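Local coordinates for ubiquitin-like-specific protease 2 (PDB 5LNB), which catalyses the removal of the small modifier SUMO from proteins as a thiol protease of the C48 family, this chain holding its catalytic domain, at residues S52-D55 and F56-F60; P91-Y94 and Y95-V98; K100-N103 and N104-L107; I183-L187 and D188-I192; Q209-M212 and S213-G216. One frame throughout, in Å; residues are numbered along the deposited sequence.

Contact 1 (S52-D55 and F56-F60)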
loop_
_atom_site.group_PDB
_atom_site.type_symbol
_atom_site.label_atom_id
_atom_site.label_comp_id
_atom_site.label_asym_id
_atom_site.label_seq_id
_atom_site.Cartn_x
_atom_site.Cartn_y
_atom_site.Cartn_z
ATOM N N SER A 52 -8.838 -4.501 -6.604
ATOM C CA SER A 52 -9.883 -3.619 -6.098
ATOM C C SER A 52 -9.880 -3.593 -4.581
ATOM O O SER A 52 -9.920 -2.522 -3.961
ATOM C CB SER A 52 -11.250 -4.068 -6.616
ATOM O OG SER A 52 -11.275 -4.030 -8.025
ATOM N N ILE A 53 -9.851 -4.774 -3.969
ATOM C CA ILE A 53 -9.866 -4.862 -2.517
ATOM C C ILE A 53 -8.609 -4.230 -1.941
ATOM O O ILE A 53 -8.667 -3.434 -0.998
ATOM C CB ILE A 53 -10.007 -6.329 -2.075
ATOM C CG1 ILE A 53 -11.386 -6.887 -2.461
ATOM C CG2 ILE A 53 -9.763 -6.435 -0.594
ATOM C CD1 ILE A 53 -12.552 -6.123 -1.862
ATOM N N LEU A 54 -7.456 -4.572 -2.499
ATOM C CA LEU A 54 -6.211 -4.077 -1.930
ATOM C C LEU A 54 -6.085 -2.566 -2.097
ATOM O O LEU A 54 -5.727 -1.864 -1.144
ATOM C CB LEU A 54 -5.022 -4.798 -2.555
ATOM C CG LEU A 54 -3.741 -4.468 -1.795
ATOM C CD1 LEU A 54 -2.967 -5.728 -1.586
ATOM C CD2 LEU A 54 -2.923 -3.414 -2.560
ATOM N N ASP A 55 -6.374 -2.041 -3.295
ATOM C CA ASP A 55 -6.247 -0.591 -3.477
ATOM C C ASP A 55 -7.275 0.162 -2.637
ATOM O O ASP A 55 -6.978 1.239 -2.112
ATOM C CB ASP A 55 -6.346 -0.204 -4.962
ATOM C CG ASP A 55 -5.125 -0.660 -5.774
ATOM O OD1 ASP A 55 -4.012 -0.631 -5.235
ATOM O OD2 ASP A 55 -5.269 -1.065 -6.943
ATOM N N PHE A 56 -8.480 -0.393 -2.469
ATOM C CA PHE A 56 -9.447 0.263 -1.600
ATOM C C PHE A 56 -8.926 0.369 -0.173
ATOM O O PHE A 56 -8.988 1.436 0.447
ATOM C CB PHE A 56 -10.783 -0.470 -1.602
ATOM C CG PHE A 56 -11.739 0.076 -0.584
ATOM C CD1 PHE A 56 -12.396 1.270 -0.812
ATOM C CD2 PHE A 56 -11.948 -0.575 0.618
ATOM C CE1 PHE A 56 -13.274 1.786 0.124
ATOM C CE2 PHE A 56 -12.819 -0.054 1.559
ATOM C CZ PHE A 56 -13.480 1.129 1.307
ATOM N N PHE A 57 -8.410 -0.732 0.373
ATOM C CA PHE A 57 -8.052 -0.733 1.785
ATOM C C PHE A 57 -6.754 0.009 2.077
ATOM O O PHE A 57 -6.629 0.617 3.145
ATOM C CB PHE A 57 -7.972 -2.161 2.297
ATOM C CG PHE A 57 -9.267 -2.667 2.831
ATOM C CD1 PHE A 57 -9.869 -2.037 3.914
ATOM C CD2 PHE A 57 -9.888 -3.769 2.265
ATOM C CE1 PHE A 57 -11.082 -2.500 4.431
ATOM C CE2 PHE A 57 -11.094 -4.245 2.787
ATOM C CZ PHE A 57 -11.685 -3.609 3.868
ATOM N N THR A 58 -5.772 -0.017 1.174
ATOM C CA THR A 58 -4.603 0.823 1.407
ATOM C C THR A 58 -5.018 2.287 1.464
ATOM O O THR A 58 -4.610 3.026 2.367
ATOM C CB THR A 58 -3.541 0.601 0.323
ATOM O OG1 THR A 58 -4.064 0.983 -0.956
ATOM C CG2 THR A 58 -3.110 -0.863 0.281
ATOM N N LYS A 59 -5.869 2.706 0.528
ATOM C CA LYS A 59 -6.458 4.036 0.586
ATOM C C LYS A 59 -7.238 4.231 1.881
ATOM O O LYS A 59 -7.089 5.251 2.564
ATOM C CB LYS A 59 -7.360 4.241 -0.625
ATOM C CG LYS A 59 -8.037 5.588 -0.689
ATOM C CD LYS A 59 -7.055 6.661 -1.090
ATOM C CE LYS A 59 -7.783 7.941 -1.539
ATOM N NZ LYS A 59 -6.890 9.133 -1.475
ATOM N N PHE A 60 -8.071 3.252 2.236
ATOM C CA PHE A 60 -8.918 3.379 3.415
ATOM C C PHE A 60 -8.090 3.633 4.677
ATOM O O PHE A 60 -8.367 4.569 5.440
ATOM C CB PHE A 60 -9.781 2.123 3.554
ATOM C CG PHE A 60 -10.757 2.185 4.689
ATOM C CD1 PHE A 60 -11.973 2.840 4.543
ATOM C CD2 PHE A 60 -10.456 1.598 5.908
ATOM C CE1 PHE A 60 -12.874 2.899 5.587
ATOM C CE2 PHE A 60 -11.357 1.657 6.957
ATOM C CZ PHE A 60 -12.570 2.306 6.797
HETATM O O HOH W 1 -2.931 1.327 -3.561
#

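Contact 2 (P91-Y94 and Y95-V98)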
loop_
_atom_site.group_PDB
_atom_site.type_symbol
_atom_site.label_atom_id
_atom_site.label_comp_id
_atom_site.label_asym_id
_atom_site.label_seq_id
_atom_site.Cartn_x
_atom_site.Cartn_y
_atom_site.Cartn_z
ATOM N N PRO A 91 10.264 -3.002 -20.283
ATOM C CA PRO A 91 11.533 -2.673 -19.616
ATOM C C PRO A 91 12.565 -1.988 -20.505
ATOM O O PRO A 91 13.662 -1.682 -20.025
ATOM C CB PRO A 91 12.038 -4.046 -19.138
ATOM C CG PRO A 91 11.403 -5.021 -20.050
ATOM C CD PRO A 91 10.054 -4.459 -20.389
ATOM N N ALA A 92 12.260 -1.727 -21.776
ATOM C CA ALA A 92 13.161 -0.930 -22.594
ATOM C C ALA A 92 13.259 0.514 -22.111
ATOM O O ALA A 92 14.164 1.236 -22.539
ATOM C CB ALA A 92 12.706 -0.952 -24.054
ATOM N N ASP A 93 12.358 0.949 -21.230
ATOM C CA ASP A 93 12.274 2.348 -20.828
ATOM C C ASP A 93 11.246 2.512 -19.714
ATOM O O ASP A 93 10.108 2.924 -19.961
ATOM C CB ASP A 93 11.912 3.215 -22.034
ATOM C CG ASP A 93 12.001 4.707 -21.744
ATOM O OD1 ASP A 93 12.021 5.104 -20.558
ATOM O OD2 ASP A 93 12.041 5.487 -22.718
ATOM N N TYR A 94 11.639 2.181 -18.484
ATOM C CA TYR A 94 10.691 2.191 -17.377
ATOM C C TYR A 94 9.969 3.525 -17.271
ATOM O O TYR A 94 8.746 3.570 -17.093
ATOM C CB TYR A 94 11.417 1.880 -16.068
ATOM C CG TYR A 94 11.931 0.463 -15.967
ATOM C CD1 TYR A 94 11.100 -0.621 -16.218
ATOM C CD2 TYR A 94 13.260 0.207 -15.629
ATOM C CE1 TYR A 94 11.571 -1.926 -16.123
ATOM C CE2 TYR A 94 13.740 -1.094 -15.533
ATOM C CZ TYR A 94 12.888 -2.154 -15.778
ATOM O OH TYR A 94 13.361 -3.441 -15.680
ATOM N N TYR A 95 10.709 4.629 -17.375
ATOM C CA TYR A 95 10.111 5.920 -17.075
ATOM C C TYR A 95 9.067 6.304 -18.119
ATOM O O TYR A 95 7.979 6.776 -17.769
ATOM C CB TYR A 95 11.195 6.992 -16.959
ATOM C CG TYR A 95 10.664 8.252 -16.342
ATOM C CD1 TYR A 95 10.194 8.259 -15.035
ATOM C CD2 TYR A 95 10.596 9.429 -17.069
ATOM C CE1 TYR A 95 9.685 9.409 -14.469
ATOM C CE2 TYR A 95 10.091 10.580 -16.510
ATOM C CZ TYR A 95 9.644 10.570 -15.216
ATOM O OH TYR A 95 9.133 11.723 -14.669
ATOM N N SER A 96 9.371 6.099 -19.404
ATOM C CA SER A 96 8.393 6.388 -20.447
ATOM C C SER A 96 7.061 5.703 -20.187
ATOM O O SER A 96 6.014 6.212 -20.600
ATOM C CB SER A 96 8.924 5.956 -21.814
ATOM O OG SER A 96 10.020 6.765 -22.194
ATOM N N ASN A 97 7.079 4.540 -19.523
ATOM C CA ASN A 97 5.849 3.787 -19.307
ATOM C C ASN A 97 4.883 4.543 -18.403
ATOM O O ASN A 97 3.666 4.481 -18.605
ATOM C CB ASN A 97 6.164 2.410 -18.713
ATOM C CG ASN A 97 6.924 1.516 -19.673
ATOM O OD1 ASN A 97 6.846 1.692 -20.886
ATOM N ND2 ASN A 97 7.658 0.542 -19.133
ATOM N N VAL A 98 5.402 5.262 -17.406
ATOM C CA VAL A 98 4.576 5.906 -16.393
ATOM C C VAL A 98 4.699 7.427 -16.422
ATOM O O VAL A 98 4.254 8.091 -15.484
ATOM C CB VAL A 98 4.895 5.368 -14.986
ATOM C CG1 VAL A 98 4.480 3.916 -14.863
ATOM C CG2 VAL A 98 6.383 5.533 -14.666
#

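Contact 3 (K100-N103 and N104-L107)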
loop_
_atom_site.group_PDB
_atom_site.type_symbol
_atom_site.label_atom_id
_atom_site.label_comp_id
_atom_site.label_asym_id
_atom_site.label_seq_id
_atom_site.Cartn_x
_atom_site.Cartn_y
_atom_site.Cartn_z
ATOM N N LYS A 100 3.118 9.747 -18.218
ATOM C CA LYS A 100 1.799 10.362 -18.108
ATOM C C LYS A 100 1.176 10.069 -16.751
ATOM O O LYS A 100 0.503 10.926 -16.169
ATOM C CB LYS A 100 0.891 9.876 -19.237
ATOM C CG LYS A 100 -0.522 10.419 -19.162
ATOM C CD LYS A 100 -1.422 9.808 -20.229
ATOM C CE LYS A 100 -0.837 9.988 -21.623
ATOM N NZ LYS A 100 -1.880 9.821 -22.681
ATOM N N TRP A 101 1.409 8.863 -16.232
ATOM C CA TRP A 101 0.916 8.480 -14.915
ATOM C C TRP A 101 1.308 9.487 -13.839
ATOM O O TRP A 101 0.503 9.810 -12.966
ATOM C CB TRP A 101 1.470 7.104 -14.555
ATOM C CG TRP A 101 0.748 6.416 -13.443
ATOM C CD1 TRP A 101 0.731 6.763 -12.118
ATOM C CD2 TRP A 101 -0.042 5.232 -13.557
ATOM N NE1 TRP A 101 -0.039 5.871 -11.406
ATOM C CE2 TRP A 101 -0.521 4.921 -12.267
ATOM C CE3 TRP A 101 -0.390 4.401 -14.625
ATOM C CZ2 TRP A 101 -1.339 3.821 -12.023
ATOM C CZ3 TRP A 101 -1.211 3.305 -14.377
ATOM C CH2 TRP A 101 -1.674 3.030 -13.089
ATOM N N VAL A 102 2.555 9.967 -13.865
ATOM C CA VAL A 102 3.088 10.810 -12.798
ATOM C C VAL A 102 3.078 12.289 -13.170
ATOM O O VAL A 102 3.724 13.095 -12.491
ATOM C CB VAL A 102 4.507 10.376 -12.400
ATOM C CG1 VAL A 102 4.509 8.917 -11.976
ATOM C CG2 VAL A 102 5.488 10.637 -13.550
ATOM N N ASN A 103 2.376 12.666 -14.237
ATOM C CA ASN A 103 2.234 14.078 -14.563
ATOM C C ASN A 103 1.563 14.817 -13.411
ATOM O O ASN A 103 0.599 14.333 -12.814
ATOM C CB ASN A 103 1.425 14.253 -15.851
ATOM C CG ASN A 103 1.338 15.714 -16.293
ATOM O OD1 ASN A 103 0.272 16.335 -16.235
ATOM N ND2 ASN A 103 2.469 16.271 -16.721
ATOM N N ASN A 104 2.083 15.999 -13.096
ATOM C CA ASN A 104 1.533 16.839 -12.034
ATOM C C ASN A 104 1.548 16.138 -10.682
ATOM O O ASN A 104 0.653 16.337 -9.859
ATOM C CB ASN A 104 0.124 17.319 -12.380
ATOM C CG ASN A 104 0.143 18.517 -13.324
ATOM O OD1 ASN A 104 1.191 19.144 -13.526
ATOM N ND2 ASN A 104 -1.012 18.843 -13.903
ATOM N N THR A 105 2.570 15.325 -10.447
ATOM C CA THR A 105 2.902 14.806 -9.127
ATOM C C THR A 105 4.139 15.517 -8.599
ATOM O O THR A 105 4.870 16.189 -9.337
ATOM C CB THR A 105 3.181 13.301 -9.163
ATOM O OG1 THR A 105 4.304 13.066 -10.025
ATOM C CG2 THR A 105 1.952 12.519 -9.643
ATOM N N ASP A 106 4.389 15.333 -7.311
ATOM C CA ASP A 106 5.514 15.969 -6.652
ATOM C C ASP A 106 6.029 15.006 -5.587
ATOM O O ASP A 106 5.988 15.280 -4.391
ATOM C CB ASP A 106 5.087 17.317 -6.071
ATOM C CG ASP A 106 6.236 18.080 -5.449
ATOM O OD1 ASP A 106 7.408 17.726 -5.707
ATOM O OD2 ASP A 106 5.961 19.045 -4.703
ATOM N N LEU A 107 6.538 13.853 -6.032
ATOM C CA LEU A 107 6.827 12.755 -5.103
ATOM C C LEU A 107 7.919 13.105 -4.099
ATOM O O LEU A 107 7.888 12.620 -2.961
ATOM C CB LEU A 107 7.219 11.492 -5.872
ATOM C CG LEU A 107 6.118 10.924 -6.774
ATOM C CD1 LEU A 107 6.575 9.653 -7.492
ATOM C CD2 LEU A 107 4.853 10.674 -5.944
#

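Contact 4 (I183-L187 and D188-I192)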
loop_
_atom_site.group_PDB
_atom_site.type_symbol
_atom_site.label_atom_id
_atom_site.label_comp_id
_atom_site.label_asym_id
_atom_site.label_seq_id
_atom_site.Cartn_x
_atom_site.Cartn_y
_atom_site.Cartn_z
ATOM N N ILE A 183 15.373 7.871 -10.209
ATOM C CA ILE A 183 16.459 8.623 -10.819
ATOM C C ILE A 183 15.936 9.446 -11.986
ATOM O O ILE A 183 16.249 10.634 -12.121
ATOM C CB ILE A 183 17.583 7.669 -11.253
ATOM C CG1 ILE A 183 18.260 7.072 -10.019
ATOM C CG2 ILE A 183 18.596 8.393 -12.120
ATOM C CD1 ILE A 183 19.329 6.047 -10.348
ATOM N N SER A 184 15.124 8.822 -12.841
ATOM C CA SER A 184 14.543 9.531 -13.974
ATOM C C SER A 184 13.572 10.600 -13.500
ATOM O O SER A 184 13.578 11.731 -14.005
ATOM C CB SER A 184 13.841 8.542 -14.901
ATOM O OG SER A 184 14.763 7.591 -15.399
ATOM N N TYR A 185 12.722 10.251 -12.531
ATOM C CA TYR A 185 11.795 11.222 -11.966
ATOM C C TYR A 185 12.534 12.454 -11.462
ATOM O O TYR A 185 12.148 13.590 -11.756
ATOM C CB TYR A 185 10.992 10.574 -10.836
ATOM C CG TYR A 185 9.850 11.420 -10.338
ATOM C CD1 TYR A 185 10.049 12.358 -9.329
ATOM C CD2 TYR A 185 8.570 11.295 -10.885
ATOM C CE1 TYR A 185 9.006 13.144 -8.868
ATOM C CE2 TYR A 185 7.510 12.073 -10.420
ATOM C CZ TYR A 185 7.739 13.001 -9.416
ATOM O OH TYR A 185 6.714 13.791 -8.940
ATOM N N ALA A 186 13.602 12.241 -10.689
ATOM C CA ALA A 186 14.380 13.353 -10.152
ATOM C C ALA A 186 14.894 14.261 -11.263
ATOM O O ALA A 186 14.851 15.494 -11.145
ATOM C CB ALA A 186 15.547 12.811 -9.325
ATOM N N LEU A 187 15.411 13.669 -12.340
ATOM C CA LEU A 187 15.940 14.468 -13.436
ATOM C C LEU A 187 14.819 15.206 -14.155
ATOM O O LEU A 187 14.954 16.389 -14.487
ATOM C CB LEU A 187 16.714 13.572 -14.403
ATOM C CG LEU A 187 17.383 14.313 -15.562
ATOM C CD1 LEU A 187 18.482 15.239 -15.060
ATOM C CD2 LEU A 187 17.953 13.347 -16.591
ATOM N N ASP A 188 13.698 14.522 -14.380
ATOM C CA ASP A 188 12.585 15.096 -15.120
ATOM C C ASP A 188 11.933 16.242 -14.353
ATOM O O ASP A 188 11.749 17.333 -14.897
ATOM C CB ASP A 188 11.564 14.000 -15.421
ATOM C CG ASP A 188 10.366 14.503 -16.204
ATOM O OD1 ASP A 188 10.497 15.518 -16.926
ATOM O OD2 ASP A 188 9.290 13.873 -16.097
ATOM N N LYS A 189 11.553 16.014 -13.094
ATOM C CA LYS A 189 10.752 17.027 -12.411
ATOM C C LYS A 189 11.603 18.117 -11.782
ATOM O O LYS A 189 11.160 19.266 -11.714
ATOM C CB LYS A 189 9.870 16.407 -11.320
ATOM C CG LYS A 189 8.916 15.328 -11.797
ATOM C CD LYS A 189 8.065 15.807 -12.936
ATOM C CE LYS A 189 7.049 14.748 -13.336
ATOM N NZ LYS A 189 6.349 15.139 -14.602
ATOM N N TYR A 190 12.802 17.783 -11.299
ATOM C CA TYR A 190 13.607 18.736 -10.553
ATOM C C TYR A 190 14.981 18.989 -11.150
ATOM O O TYR A 190 15.746 19.754 -10.567
ATOM C CB TYR A 190 13.789 18.277 -9.101
ATOM C CG TYR A 190 12.555 17.714 -8.451
ATOM C CD1 TYR A 190 11.518 18.553 -8.023
ATOM C CD2 TYR A 190 12.424 16.337 -8.247
ATOM C CE1 TYR A 190 10.382 18.029 -7.405
ATOM C CE2 TYR A 190 11.289 15.804 -7.643
ATOM C CZ TYR A 190 10.275 16.651 -7.227
ATOM O OH TYR A 190 9.160 16.112 -6.623
ATOM N N SER A 191 15.326 18.378 -12.281
ATOM C CA SER A 191 16.644 18.564 -12.882
ATOM C C SER A 191 17.764 18.162 -11.925
ATOM O O SER A 191 18.852 18.740 -11.943
ATOM C CB SER A 191 16.837 20.010 -13.351
ATOM O OG SER A 191 15.981 20.284 -14.437
ATOM N N ILE A 192 17.492 17.184 -11.073
ATOM C CA ILE A 192 18.441 16.696 -10.082
ATOM C C ILE A 192 19.087 15.426 -10.614
ATOM O O ILE A 192 18.399 14.526 -11.110
ATOM C CB ILE A 192 17.745 16.437 -8.733
ATOM C CG1 ILE A 192 17.629 17.736 -7.928
ATOM C CG2 ILE A 192 18.461 15.354 -7.948
ATOM C CD1 ILE A 192 16.792 17.574 -6.658
HETATM O O HOH W 2 18.420 11.905 -11.703
#

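Contact 5 (Q209-M212 and S213-G216)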
loop_
_atom_site.group_PDB
_atom_site.type_symbol
_atom_site.label_atom_id
_atom_site.label_comp_id
_atom_site.label_asym_id
_atom_site.label_seq_id
_atom_site.Cartn_x
_atom_site.Cartn_y
_atom_site.Cartn_z
ATOM N N GLN A 209 4.277 -15.835 6.957
ATOM C CA GLN A 209 3.341 -16.938 6.832
ATOM C C GLN A 209 3.381 -17.364 5.370
ATOM O O GLN A 209 3.192 -16.522 4.485
ATOM C CB GLN A 209 1.937 -16.509 7.277
ATOM C CG GLN A 209 1.073 -17.624 7.872
ATOM C CD GLN A 209 0.515 -18.547 6.811
ATOM O OE1 GLN A 209 0.318 -18.137 5.665
ATOM N NE2 GLN A 209 0.266 -19.805 7.182
ATOM N N PRO A 210 3.615 -18.639 5.075
ATOM C CA PRO A 210 3.961 -19.047 3.706
ATOM C C PRO A 210 2.796 -19.165 2.726
ATOM O O PRO A 210 3.030 -19.605 1.597
ATOM C CB PRO A 210 4.631 -20.414 3.921
ATOM C CG PRO A 210 4.029 -20.940 5.168
ATOM C CD PRO A 210 3.710 -19.753 6.035
ATOM N N ASN A 211 1.561 -18.781 3.068
ATOM C CA ASN A 211 0.449 -18.831 2.108
ATOM C C ASN A 211 0.568 -17.666 1.138
ATOM O O ASN A 211 0.289 -16.522 1.508
ATOM C CB ASN A 211 -0.906 -18.738 2.802
ATOM C CG ASN A 211 -1.153 -19.849 3.794
ATOM O OD1 ASN A 211 -0.456 -20.863 3.818
ATOM N ND2 ASN A 211 -2.158 -19.653 4.633
ATOM N N MET A 212 0.924 -17.937 -0.117
ATOM C CA MET A 212 1.047 -16.829 -1.059
ATOM C C MET A 212 -0.286 -16.107 -1.244
ATOM O O MET A 212 -0.324 -14.874 -1.340
ATOM C CB MET A 212 1.586 -17.311 -2.407
ATOM C CG MET A 212 1.902 -16.142 -3.353
ATOM S SD MET A 212 2.989 -16.596 -4.710
ATOM C CE MET A 212 1.891 -17.604 -5.697
ATOM N N SER A 213 -1.395 -16.855 -1.260
ATOM C CA SER A 213 -2.704 -16.250 -1.486
ATOM C C SER A 213 -3.170 -15.380 -0.321
ATOM O O SER A 213 -4.099 -14.590 -0.505
ATOM C CB SER A 213 -3.737 -17.338 -1.789
ATOM O OG SER A 213 -3.975 -18.180 -0.673
ATOM N N ASP A 214 -2.547 -15.490 0.862
ATOM C CA ASP A 214 -2.778 -14.538 1.949
ATOM C C ASP A 214 -1.919 -13.272 1.849
ATOM O O ASP A 214 -2.124 -12.345 2.644
ATOM C CB ASP A 214 -2.508 -15.174 3.320
ATOM C CG ASP A 214 -3.620 -16.125 3.787
ATOM O OD1 ASP A 214 -4.773 -16.032 3.300
ATOM O OD2 ASP A 214 -3.324 -16.971 4.664
ATOM N N CYS A 215 -0.957 -13.209 0.923
ATOM C CA CYS A 215 -0.048 -12.060 0.874
ATOM C C CYS A 215 -0.790 -10.729 0.766
ATOM O O CYS A 215 -0.381 -9.732 1.374
ATOM C CB CYS A 215 0.918 -12.206 -0.296
ATOM S SG CYS A 215 2.161 -13.442 -0.003
ATOM N N GLY A 216 -1.873 -10.685 -0.010
ATOM C CA GLY A 216 -2.604 -9.433 -0.149
ATOM C C GLY A 216 -3.165 -8.929 1.168
ATOM O O GLY A 216 -3.221 -7.716 1.397
HETATM O O HOH W 3 -1.520 -15.885 6.580
#

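Contact 1 (S52-D55 and F56-F60)
Thr58 carries its OG1 between its own backbone N and carbonyl carbon (chi1 63°), which leaves CG2 pointing back down the helix to meet Leu54 CD2 at 3.8 Å, the two side chains crossing at a slant. One step round the helix, Ile53 has CG2 anti to its backbone N, with CG1 beside the N (chi1 -67°), and that CG2 methyl lies in the plane of the Phe57 ring at its edge, 3.9 Å from CD2. Ile53 and Phe57 run side by side in the same direction. Phe56 adds its own ring to the group: its CD2 sits over the centre of one face of Phe57. Beneath these side chains the backbone keeps the regular i to i+4 pattern, from Phe56 N to Ser52 O through to Lys59 N to Asp55 O; Thr58 N meets Leu54 O at 3.0 Å and almost straight (172°). On the polar flank a water donates to Asp55 OD1 at 2.8 Å and accepts from Thr58 OG1 at 2.9 Å, so it spans one helical turn, and Asp55 OD1 also takes the backbone N-H of Ser81. Leu54, Phe57 and Thr58 pack against helix 215-228, while Ile53, Phe56 and Phe57 reach Leu272 of helix 264-285. Helix 51-67 is thus divided by chemistry: the apolar side packs on helices 215-228 and 264-285 and on strand 32-35, and the carboxylate of Asp55, met by two donors at OD1, is likely to stay ionised.

Contact 2 (P91-Y94 and Y95-V98)
Asp93 and Ser96 make the capping bond of helix 94-98. With CG anti to the backbone N (chi1 -172°), Asp93 brings OD1 to within 3.1 Å of Ser96 N, and the N-H aims at it nearly straight (168°), although it arrives from above the carboxylate plane. Asp93 is therefore the N-cap. Ser96 OG also stands very near Asp93 OD2, but it is crowded in the model, so that bond is doubtful in detail.

Among backbone bonds, Asn97 N is shared: it gives a bond of 3.1 Å to Tyr94 O and a weak one of 3.5 Å to Asp93 O. Val98 N follows with a bond of 3.0 Å to Tyr95 O, giving a short, loosely bonded helix. The amide of Asn97 turns back instead, its ND2 donating to the backbone oxygens of Asn90 and Leu87.

Within the turn, Val98 CG2 passes 3.9 Å from Tyr94 O. The aromatic rings of Tyr94 and Tyr95 serve other partners: Tyr94 rests on Pro177 and Leu87, and Tyr95 on Ser184 and Tyr185. Val98 fits between Phe83 and Leu87 of helix 82-87 and Phe181 of helix 172-190, so the capped turn bridges these two helices.

Contact 3 (K100-N103 and N104-L107)
Val102 O is gripped twice by Thr105. The threonine holds OG1 between its backbone N and carbonyl carbon (chi1 61°), which sets hydroxyl and amide toward the same carbonyl: OG1 donates to Val102 O at 2.5 Å, and Thr105 N donates to it at 3.2 Å. The hydroxyl comes in tilted from the carbonyl plane, and the N-H from well above it. Thr105 CG2, anti to the carbonyl carbon, also lies 3.4 Å from Val102 O, and OG1 is 3.6 Å from Val102 CB.

Asn103 and Asn104 form the outer corner. Their side chains lie side by side and point the same way, the amide planes 32° apart, with Asn103 OD1 3.6 Å from Asn104 CG. Thr105 OG1 has a second partner in Tyr185 OH, and Val102 packs on Phe83, Phe181 and Tyr185. A valine in place of Thr105 would probably leave Val102 O held by the longer backbone N-H bond alone within this turn, and Tyr185 OH without its hydroxyl partner.

Two overlapping turns result: a type I turn from Lys100 to Asn103, closed by Asn103 N to Lys100 O, then a type II turn from Val102 to Thr105, with Asn104 at positive phi as is typical of its third position.

Contact 4 (I183-L187 and D188-I192)
The C-terminal end of helix 172-190, where Tyr185 meets Lys189 and Tyr190, comes at Tyr190, and Ser191 leaves the helix with positive phi (58°). Lys189 N still bonds to Tyr185 O at 2.8 Å, but at the next step the pattern changes. Ala186 O takes two N-H groups, Tyr190 N and Ile192 N, each at 3.1 Å and from opposite faces of its carbonyl plane, while Ser191 N makes a weak bond to Leu187 O. A water then donates to both Ile183 O, at 2.6 Å, and Ile192 O, so the departing chain is tied back to Ile183, more than two turns earlier.

Three side chains, Tyr185, Lys189 and Tyr190, pack together. Tyr185 has CG anti to its backbone N (chi1 -170°), and this sends its ring along the helix under Lys189, which, with CG beside its own backbone N, lays that carbon over the face, 3.7 Å from the ring centroid, as a CH-pi contact. Tyr190 meets the same ring obliquely, the planes 63° apart, with CE2 3.7 Å from Tyr185 CE1 and its hydroxyl in plane at the Tyr185 edge. Lys189 CB sits over the centre of the Tyr190 ring. Beyond the ring, Lys189 NZ forms a long salt bridge of 3.5 Å with Asp188 OD2, which Lys99 and Tyr95 OH also engage. Leu107 N bonds to Tyr185 OH, and Asp106 and Phe108 N hold Tyr190 OH. This is a helix C-terminus ended by a residue in the left-handed conformation, here in the crossover helix of the beta-alpha-beta unit 159-164, 172-190 and 199-203.

Contact 5 (Q209-M212 and S213-G216)
Asn211 ND2 donates to Asp214 OD2 at 2.9 Å along a nearly straight path (165°). The acceptor lies in the amide plane of Asn211; the planes of the two flat groups are turned 54° apart, and the N-H meets OD2 from above the carboxylate. A water also donates to OD2, at 2.8 Å, and more weakly to Gln209 OE1, which in turn accepts Asn211 N at 3.0 Å. The other carboxylate oxygen, OD1, forms a salt bridge with Arg265. An alanine in place of Asp214 would probably leave the Asn211 amide free to turn and Arg265 without this countercharge.

In the backbone, Asp214 N reaches Asn211 O at 3.1 Å and Cys215 N reaches Met212 O at 2.9 Å, winding the chain into helix 215-228. Packing is lighter: Cys215, with SG anti to its carbonyl carbon (chi1 -73°), swings the sulfur back to 3.2 Å from Met212 O and 4.3 Å from Met212 CG, while both side chains touch His122 on strand 122-129.

A cysteine in an Asp-Cys-Gly sequence at the start of a helix, beside a histidine from the sheet and six residues after a glutamine, is consistent with the C48 active site, in which such residues are the nucleophile, the general base and part of the oxyanion hole.

In the fold
From the N terminus, the five contacts follow one another along the chain; each is local, joining residues a few positions apart, and none nests in or crosses another. Contact 1 lies within helix 51-67, contact 2 begins helix 94-98, contact 3 turns the loop that leads to strand 112-119, contact 4 ends helix 172-190 and contact 5 begins helix 215-228. Contacts 2, 3 and 4 cluster in space, with centres 11 to 14 Å apart: hydroxyl groups of Tyr95, Tyr185 and Tyr190 knit the helix start, the loop and the helix end together. Contact 1 touches contact 5 through Leu54 and Gly216, whereas contact 5 lies across the chain's centre from contacts 3 and 4.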